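Local structure of metallo-beta-lactamase FIM-1 (Pseudomonas aeruginosa, 6V3Q) at residues T80-D85 against P111-T116; W54-T59 against G89-R94; A102-N107 against E119-F124. The protein probably hydrolyses the amide bond of beta-lactam antibiotics with the help of zinc, turning them into substituted beta-amino acids and so contributing to antibiotic resistance. All coordinates share one frame; numbering follows the deposited sequence. Where two conformers were deposited one is given.

Contact 1: residues T80-D85 against P111-T116; sequences THAHDD and PQNGLT. With ZN (zinc ion), chain C.
L115 lays its forked end over the backbone of the metal-binding loop, CD1 over the A82-H83 peptide and CD2 against D84. CD1 sits 3.5 Å from the carbonyl carbon of A82, and CD2 lies 3.7 Å from D84 CA. With CG anti to its own carbonyl carbon (chi1 -60°) and the chain extended beyond it, the branch faces the loop and both methyls can be used at once; a leucine suits a place where peptide backbone has to be covered by something apolar. The methyl of A82 is small enough to leave the backbone beside it accessible to CD1. Next to this apolar patch, N113 brings its amide to the same peptide: ND2 donates to A82 O at 3.0 Å, but the bond is bent, 129° at the hydrogen, and therefore weak. N113 ND2 also lies 4.4 Å from H83 CD2, at the edge of the ring and near its plane. N113 is the third residue of a type I turn from P111 to G114, and G114 leaves that turn with positive phi, which a residue without a side chain adopts easily. Across the loop from these neighbours, H81 binds zinc through NE2 at 2.2 Å, and H83 uses ND1 at 2.1 Å, so the two imidazoles coordinate through different nitrogens. H145 adds a third nitrogen, while D179 accepts from H83 NE2 and helps fix the rotation of that ring. The segment T80-D85 carries the HxHxD signature of the metallo-beta-lactamase superfamily, here holding the single zinc of the three-histidine site.

Contact 2: residues W54-T59 against G89-R94; sequences WDDPQT and GVAALR
Two helix starts meet here in the alpha/beta framework of the metallo-beta-lactamase fold: D56 and T59, in the first turn of helix 56-68, face G89 and the first turn of helix 90-95. D56 carries the polar part of the contact. Its CG stands beside the backbone N, anti to the carbonyl carbon (chi1 -73°), which swings the carboxylate across to the other helix although the CB itself does not point there. OD1 comes within 3.2 Å of G89 CA and accepts a weak, bent bond from A92 N at 3.4 Å. An acid suits this place because the peptide N-H groups of a first helical turn would probably attract its negative charge. The methyl of A92 points toward D56 and stops 3.6 Å from OD1, small enough to let the carboxylate approach the backbone beneath it.

T59 divides its two branches between different tasks. OG1, anti to the carbonyl carbon (chi1 -58°), turns back to D55 O and is also bonded to A53 N, while CG2 reaches L93 CD2 at 3.9 Å, the two side chains crossing at about a right angle. G89, at the N-cap of its helix, has no side chain, and that lets its CA approach T59 OG1 to 3.5 Å. T52 takes up the N-H of G89 from outside the pair. D55 is the N-cap on the other side, its OD1 accepting from Q58 N at 3.0 Å on the syn side, with the donor tilted out of the carboxylate plane. The carbonyl of D55 is gripped twice, by T59 N at 3.1 Å and by T59 OG1 at 2.9 Å, the two donors arriving from opposite faces of its plane.

Contact 3: residues A102-N107 against E119-F124; sequences AAADSN and EHDLIF
Within the beta-alpha-beta unit of strand 99-102, helix 104-108 and strand 120-121, this contact joins the end of the first strand and the start of the helix to the short last strand, which runs parallel to the first at the edge of the seven-stranded sheet within this chain. A102 pairs with D121: A102 N donates to H120 O at 3.2 Å, and L122 N returns a bond to A102 O at 2.9 Å. D121 CA adds a CH...O contact to the same oxygen. Beyond this pairing, N107 reaches from the first turn of the helix to the strand. With CG beside its backbone N (chi1 -77°), ND2 meets D121 OD1 at 2.6 Å, the oxygen lying in the amide plane; the same nitrogen makes a weak bond to H120 O. An asparagine is well suited, because its OD1 can at the same time accept from A118 N. The other carboxylate oxygen, D121 OD2, rests 3.8 Å from A104 CB, a small methyl that gives the acid room. L122 packs over the A102-A103 backbone, its CD1 3.9 Å from A103 N, with I138 and I150 among its neighbours. A water accepts from A104 N and donates to L122 O. Two bonds from one amide nitrogen, one of them weak, thus tie helix to strand, and the carboxylate of D121, close to the start of the helix, would probably be stabilised as an anion.

Overall arrangement
The three contacts are arranged around the seven-stranded sheet, within a single superfamily range: helix 56-68 of contact 2 follows strand 46-50, the zinc loop of contact 1 follows strand 74-78, and contact 3 joins strands 99-102 and 120-121. Along the chain, contact 2 closes before contact 3 opens, while contact 1 interleaves with both. Contacts 1 and 2 have centres about 12 Å apart and meet where W54 packs on D84 and D85, and T116 on V90 and A91. Contact 3, about 13 Å from contact 1, touches it through S106 against H81 and A82, whereas contacts 2 and 3, about 18 Å apart, touch where R94 packs on E119. Both thus adjoin the pair that includes two zinc ligands.

Contact 1: residues T80-D85 against P111-T116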
# COMPACT_ATOMS: atom_id res chain seq x y z
N THR A 80 -14.41 -16.60 -2.84
CA THR A 80 -14.60 -16.83 -1.42
C THR A 80 -15.54 -15.84 -0.75
O THR A 80 -16.12 -16.17 0.29
CB THR A 80 -13.24 -16.82 -0.70
OG1 THR A 80 -12.57 -15.58 -0.94
CG2 THR A 80 -12.37 -17.97 -1.22
N HIS A 81 -15.71 -14.64 -1.30
CA HIS A 81 -16.76 -13.72 -0.85
C HIS A 81 -16.90 -12.60 -1.86
O HIS A 81 -16.11 -12.49 -2.81
CB HIS A 81 -16.50 -13.18 0.56
CG HIS A 81 -15.33 -12.25 0.65
ND1 HIS A 81 -14.02 -12.69 0.59
CD2 HIS A 81 -15.27 -10.91 0.83
CE1 HIS A 81 -13.21 -11.66 0.72
NE2 HIS A 81 -13.94 -10.57 0.86
N ALA A 82 -17.91 -11.76 -1.65
CA ALA A 82 -18.31 -10.76 -2.64
C ALA A 82 -17.72 -9.39 -2.29
O ALA A 82 -18.42 -8.44 -1.95
CB ALA A 82 -19.83 -10.70 -2.74
N HIS A 83 -16.40 -9.33 -2.39
CA HIS A 83 -15.65 -8.08 -2.41
C HIS A 83 -14.82 -8.03 -3.68
O HIS A 83 -14.63 -9.05 -4.36
CB HIS A 83 -14.77 -7.93 -1.16
CG HIS A 83 -15.51 -7.42 0.04
ND1 HIS A 83 -14.95 -7.37 1.29
CD2 HIS A 83 -16.76 -6.91 0.16
CE1 HIS A 83 -15.82 -6.87 2.15
NE2 HIS A 83 -16.93 -6.58 1.48
N ASP A 84 -14.31 -6.84 -4.02
CA ASP A 84 -13.68 -6.67 -5.32
C ASP A 84 -12.30 -7.29 -5.43
O ASP A 84 -11.79 -7.43 -6.55
CB ASP A 84 -13.60 -5.18 -5.70
CG ASP A 84 -13.15 -4.31 -4.54
OD1 ASP A 84 -12.06 -4.55 -3.99
OD2 ASP A 84 -13.90 -3.37 -4.20
N ASP A 85 -11.67 -7.68 -4.32
CA ASP A 85 -10.42 -8.42 -4.45
C ASP A 85 -10.64 -9.90 -4.72
O ASP A 85 -9.69 -10.60 -5.06
CB ASP A 85 -9.55 -8.24 -3.20
CG ASP A 85 -10.29 -8.56 -1.92
OD1 ASP A 85 -11.52 -8.36 -1.87
OD2 ASP A 85 -9.63 -9.01 -0.96
N PRO A 111 -24.34 -7.67 -6.82
CA PRO A 111 -24.84 -6.45 -7.50
C PRO A 111 -24.76 -5.18 -6.67
O PRO A 111 -24.41 -4.12 -7.21
CB PRO A 111 -26.29 -6.82 -7.82
CG PRO A 111 -26.26 -8.28 -8.00
CD PRO A 111 -25.28 -8.79 -6.99
N GLN A 112 -25.07 -5.26 -5.37
CA GLN A 112 -25.01 -4.08 -4.52
C GLN A 112 -23.58 -3.57 -4.37
O GLN A 112 -23.35 -2.35 -4.31
CB GLN A 112 -25.61 -4.39 -3.14
CG GLN A 112 -27.13 -4.38 -3.10
CD GLN A 112 -27.68 -3.18 -2.36
OE1 GLN A 112 -27.13 -2.77 -1.33
NE2 GLN A 112 -28.76 -2.61 -2.88
N ASN A 113 -22.61 -4.48 -4.31
CA ASN A 113 -21.20 -4.11 -4.17
C ASN A 113 -20.54 -3.78 -5.50
O ASN A 113 -19.31 -3.72 -5.56
CB ASN A 113 -20.44 -5.24 -3.48
CG ASN A 113 -20.89 -5.46 -2.05
OD1 ASN A 113 -21.36 -4.53 -1.38
ND2 ASN A 113 -20.76 -6.68 -1.56
N GLY A 114 -21.32 -3.56 -6.55
CA GLY A 114 -20.76 -3.21 -7.85
C GLY A 114 -19.95 -4.33 -8.47
O GLY A 114 -18.94 -4.07 -9.13
N LEU A 115 -20.38 -5.58 -8.28
CA LEU A 115 -19.65 -6.74 -8.76
C LEU A 115 -20.55 -7.60 -9.63
O LEU A 115 -21.77 -7.61 -9.48
CB LEU A 115 -19.11 -7.57 -7.59
CG LEU A 115 -18.15 -6.86 -6.63
CD1 LEU A 115 -17.93 -7.69 -5.37
CD2 LEU A 115 -16.83 -6.57 -7.31
N THR A 116 -19.93 -8.31 -10.56
CA THR A 116 -20.65 -9.27 -11.38
C THR A 116 -20.83 -10.56 -10.60
O THR A 116 -19.86 -11.10 -10.07
CB THR A 116 -19.91 -9.55 -12.69
OG1 THR A 116 -19.77 -8.34 -13.43
CG2 THR A 116 -20.66 -10.57 -13.52
ZN ZN C . -13.33 -8.67 1.82

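Contact 2: residues W54-T59 against G89-R94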
# COMPACT_ATOMS: atom_id res chain seq x y z
N TRP A 54 -7.96 -7.92 -8.85
CA TRP A 54 -8.74 -6.77 -8.42
C TRP A 54 -9.72 -6.30 -9.50
O TRP A 54 -10.81 -5.83 -9.17
CB TRP A 54 -7.81 -5.62 -8.01
CG TRP A 54 -7.04 -5.89 -6.76
CD1 TRP A 54 -5.79 -6.44 -6.67
CD2 TRP A 54 -7.46 -5.63 -5.41
NE1 TRP A 54 -5.41 -6.54 -5.36
CE2 TRP A 54 -6.41 -6.04 -4.56
CE3 TRP A 54 -8.61 -5.09 -4.84
CZ2 TRP A 54 -6.48 -5.93 -3.18
CZ3 TRP A 54 -8.68 -4.97 -3.46
CH2 TRP A 54 -7.62 -5.39 -2.64
N ASP A 55 -9.34 -6.41 -10.77
CA ASP A 55 -10.18 -5.91 -11.86
C ASP A 55 -10.13 -6.89 -13.03
O ASP A 55 -9.44 -7.91 -12.98
CB ASP A 55 -9.74 -4.50 -12.28
CG ASP A 55 -8.28 -4.43 -12.70
OD1 ASP A 55 -7.66 -5.49 -12.92
OD2 ASP A 55 -7.75 -3.31 -12.81
N ASP A 56 -10.86 -6.55 -14.09
CA ASP A 56 -10.89 -7.41 -15.28
C ASP A 56 -9.53 -7.58 -15.94
O ASP A 56 -9.13 -8.73 -16.18
CB ASP A 56 -11.94 -6.88 -16.27
CG ASP A 56 -13.36 -7.12 -15.80
OD1 ASP A 56 -13.61 -8.14 -15.14
OD2 ASP A 56 -14.24 -6.29 -16.12
N PRO A 57 -8.79 -6.51 -16.28
CA PRO A 57 -7.53 -6.73 -17.01
C PRO A 57 -6.49 -7.51 -16.23
O PRO A 57 -5.70 -8.25 -16.85
CB PRO A 57 -7.05 -5.30 -17.30
CG PRO A 57 -7.69 -4.46 -16.26
CD PRO A 57 -9.04 -5.08 -16.04
N GLN A 58 -6.45 -7.38 -14.91
CA GLN A 58 -5.53 -8.20 -14.11
C GLN A 58 -6.00 -9.65 -14.06
O GLN A 58 -5.17 -10.57 -14.10
CB GLN A 58 -5.40 -7.63 -12.70
CG GLN A 58 -4.27 -6.61 -12.53
CD GLN A 58 -4.14 -6.12 -11.10
OE1 GLN A 58 -5.14 -5.99 -10.38
NE2 GLN A 58 -2.92 -5.83 -10.67
N THR A 59 -7.31 -9.88 -13.98
CA THR A 59 -7.83 -11.24 -14.10
C THR A 59 -7.58 -11.79 -15.50
O THR A 59 -7.35 -12.99 -15.66
CB THR A 59 -9.33 -11.26 -13.77
OG1 THR A 59 -9.53 -10.77 -12.44
CG2 THR A 59 -9.87 -12.68 -13.85
N GLY A 89 -13.03 -9.46 -11.04
CA GLY A 89 -12.89 -9.79 -12.45
C GLY A 89 -13.76 -10.94 -12.89
O GLY A 89 -13.38 -11.71 -13.79
N VAL A 90 -14.94 -11.08 -12.28
CA VAL A 90 -15.85 -12.17 -12.62
C VAL A 90 -16.32 -12.04 -14.06
O VAL A 90 -16.43 -13.04 -14.79
CB VAL A 90 -17.03 -12.21 -11.64
CG1 VAL A 90 -18.14 -13.11 -12.16
CG2 VAL A 90 -16.56 -12.69 -10.28
N ALA A 91 -16.60 -10.81 -14.51
CA ALA A 91 -17.11 -10.60 -15.86
C ALA A 91 -16.12 -11.10 -16.91
O ALA A 91 -16.52 -11.67 -17.93
CB ALA A 91 -17.43 -9.12 -16.08
N ALA A 92 -14.82 -10.89 -16.67
CA ALA A 92 -13.81 -11.36 -17.62
C ALA A 92 -13.81 -12.88 -17.72
O ALA A 92 -13.52 -13.43 -18.79
CB ALA A 92 -12.43 -10.84 -17.23
N LEU A 93 -14.13 -13.57 -16.62
CA LEU A 93 -14.20 -15.03 -16.66
C LEU A 93 -15.43 -15.50 -17.42
O LEU A 93 -15.34 -16.37 -18.30
CB LEU A 93 -14.19 -15.58 -15.23
CG LEU A 93 -12.98 -15.23 -14.37
CD1 LEU A 93 -13.23 -15.60 -12.92
CD2 LEU A 93 -11.74 -15.92 -14.89
N ARG A 94 -16.60 -14.92 -17.11
CA ARG A 94 -17.83 -15.34 -17.77
C ARG A 94 -17.82 -14.98 -19.26
O ARG A 94 -18.49 -15.65 -20.06
CB ARG A 94 -19.03 -14.72 -17.07
CG ARG A 94 -19.12 -15.07 -15.59
CD ARG A 94 -20.39 -14.53 -14.95
NE ARG A 94 -21.59 -15.19 -15.47
CZ ARG A 94 -22.82 -14.97 -15.00
NH1 ARG A 94 -23.01 -14.11 -14.01
NH2 ARG A 94 -23.85 -15.61 -15.53

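Contact 3: residues A102-N107 against E119-F124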
# COMPACT_ATOMS: atom_id res chain seq x y z
N ALA A 102 -20.10 -19.48 -6.68
CA ALA A 102 -19.96 -18.71 -5.45
C ALA A 102 -21.08 -19.11 -4.51
O ALA A 102 -22.07 -19.72 -4.92
CB ALA A 102 -19.98 -17.20 -5.71
N ALA A 103 -20.91 -18.77 -3.23
CA ALA A 103 -21.96 -18.98 -2.26
C ALA A 103 -23.21 -18.21 -2.66
O ALA A 103 -23.12 -17.14 -3.27
CB ALA A 103 -21.50 -18.54 -0.87
N ALA A 104 -24.38 -18.78 -2.36
CA ALA A 104 -25.63 -18.13 -2.74
C ALA A 104 -25.70 -16.71 -2.19
O ALA A 104 -26.14 -15.79 -2.88
CB ALA A 104 -26.83 -18.95 -2.24
N ASP A 105 -25.22 -16.52 -0.96
CA ASP A 105 -25.20 -15.19 -0.37
C ASP A 105 -24.24 -14.27 -1.11
O ASP A 105 -24.50 -13.07 -1.23
CB ASP A 105 -24.82 -15.28 1.11
CG ASP A 105 -25.23 -14.05 1.88
OD1 ASP A 105 -26.07 -13.28 1.37
OD2 ASP A 105 -24.72 -13.86 3.01
N SER A 106 -23.12 -14.80 -1.60
CA SER A 106 -22.17 -13.97 -2.33
C SER A 106 -22.75 -13.50 -3.66
O SER A 106 -22.49 -12.38 -4.10
CB SER A 106 -20.87 -14.74 -2.56
OG SER A 106 -20.20 -15.01 -1.34
N ASN A 107 -23.56 -14.35 -4.30
CA ASN A 107 -24.17 -13.97 -5.57
C ASN A 107 -25.30 -12.97 -5.38
O ASN A 107 -25.57 -12.17 -6.28
CB ASN A 107 -24.68 -15.21 -6.30
CG ASN A 107 -23.57 -16.00 -6.95
OD1 ASN A 107 -22.51 -15.45 -7.25
ND2 ASN A 107 -23.79 -17.29 -7.18
N GLU A 119 -22.12 -17.44 -11.88
CA GLU A 119 -23.22 -18.02 -12.64
C GLU A 119 -23.98 -19.07 -11.85
O GLU A 119 -25.20 -19.20 -12.02
CB GLU A 119 -22.68 -18.62 -13.94
CG GLU A 119 -23.75 -19.11 -14.90
CD GLU A 119 -23.17 -19.77 -16.13
OE1 GLU A 119 -21.93 -19.97 -16.17
OE2 GLU A 119 -23.94 -20.10 -17.05
N HIS A 120 -23.30 -19.82 -10.99
CA HIS A 120 -23.92 -20.91 -10.24
C HIS A 120 -23.79 -20.67 -8.75
O HIS A 120 -22.75 -20.19 -8.27
CB HIS A 120 -23.29 -22.26 -10.60
CG HIS A 120 -23.50 -22.67 -12.02
ND1 HIS A 120 -22.49 -22.67 -12.96
CD2 HIS A 120 -24.61 -23.11 -12.67
CE1 HIS A 120 -22.97 -23.08 -14.12
NE2 HIS A 120 -24.25 -23.36 -13.97
N ASP A 121 -24.85 -21.00 -8.01
CA ASP A 121 -24.79 -21.04 -6.56
C ASP A 121 -24.22 -22.38 -6.11
O ASP A 121 -24.63 -23.43 -6.62
CB ASP A 121 -26.17 -20.83 -5.95
CG ASP A 121 -26.75 -19.47 -6.25
OD1 ASP A 121 -26.04 -18.65 -6.87
OD2 ASP A 121 -27.91 -19.21 -5.88
N LEU A 122 -23.28 -22.34 -5.18
CA LEU A 122 -22.77 -23.57 -4.59
C LEU A 122 -23.87 -24.25 -3.77
O LEU A 122 -24.70 -23.59 -3.14
CB LEU A 122 -21.55 -23.28 -3.72
CG LEU A 122 -20.27 -22.86 -4.45
CD1 LEU A 122 -19.26 -22.25 -3.49
CD2 LEU A 122 -19.66 -24.05 -5.18
N ILE A 123 -23.87 -25.58 -3.79
CA ILE A 123 -24.83 -26.37 -3.04
C ILE A 123 -24.05 -27.17 -2.01
O ILE A 123 -23.35 -28.13 -2.35
CB ILE A 123 -25.66 -27.29 -3.95
CG1 ILE A 123 -26.44 -26.46 -4.97
CG2 ILE A 123 -26.61 -28.15 -3.13
CD1 ILE A 123 -27.50 -27.24 -5.73
N PHE A 124 -24.17 -26.78 -0.75
CA PHE A 124 -23.46 -27.43 0.34
C PHE A 124 -24.28 -28.57 0.92
O PHE A 124 -25.51 -28.53 0.94
CB PHE A 124 -23.12 -26.42 1.44
CG PHE A 124 -22.10 -25.39 1.03
CD1 PHE A 124 -22.50 -24.14 0.60
CD2 PHE A 124 -20.75 -25.68 1.08
CE1 PHE A 124 -21.56 -23.19 0.22
CE2 PHE A 124 -19.81 -24.74 0.70
CZ PHE A 124 -20.22 -23.50 0.27
O HOH W 1 -24.34 -21.22 -1.98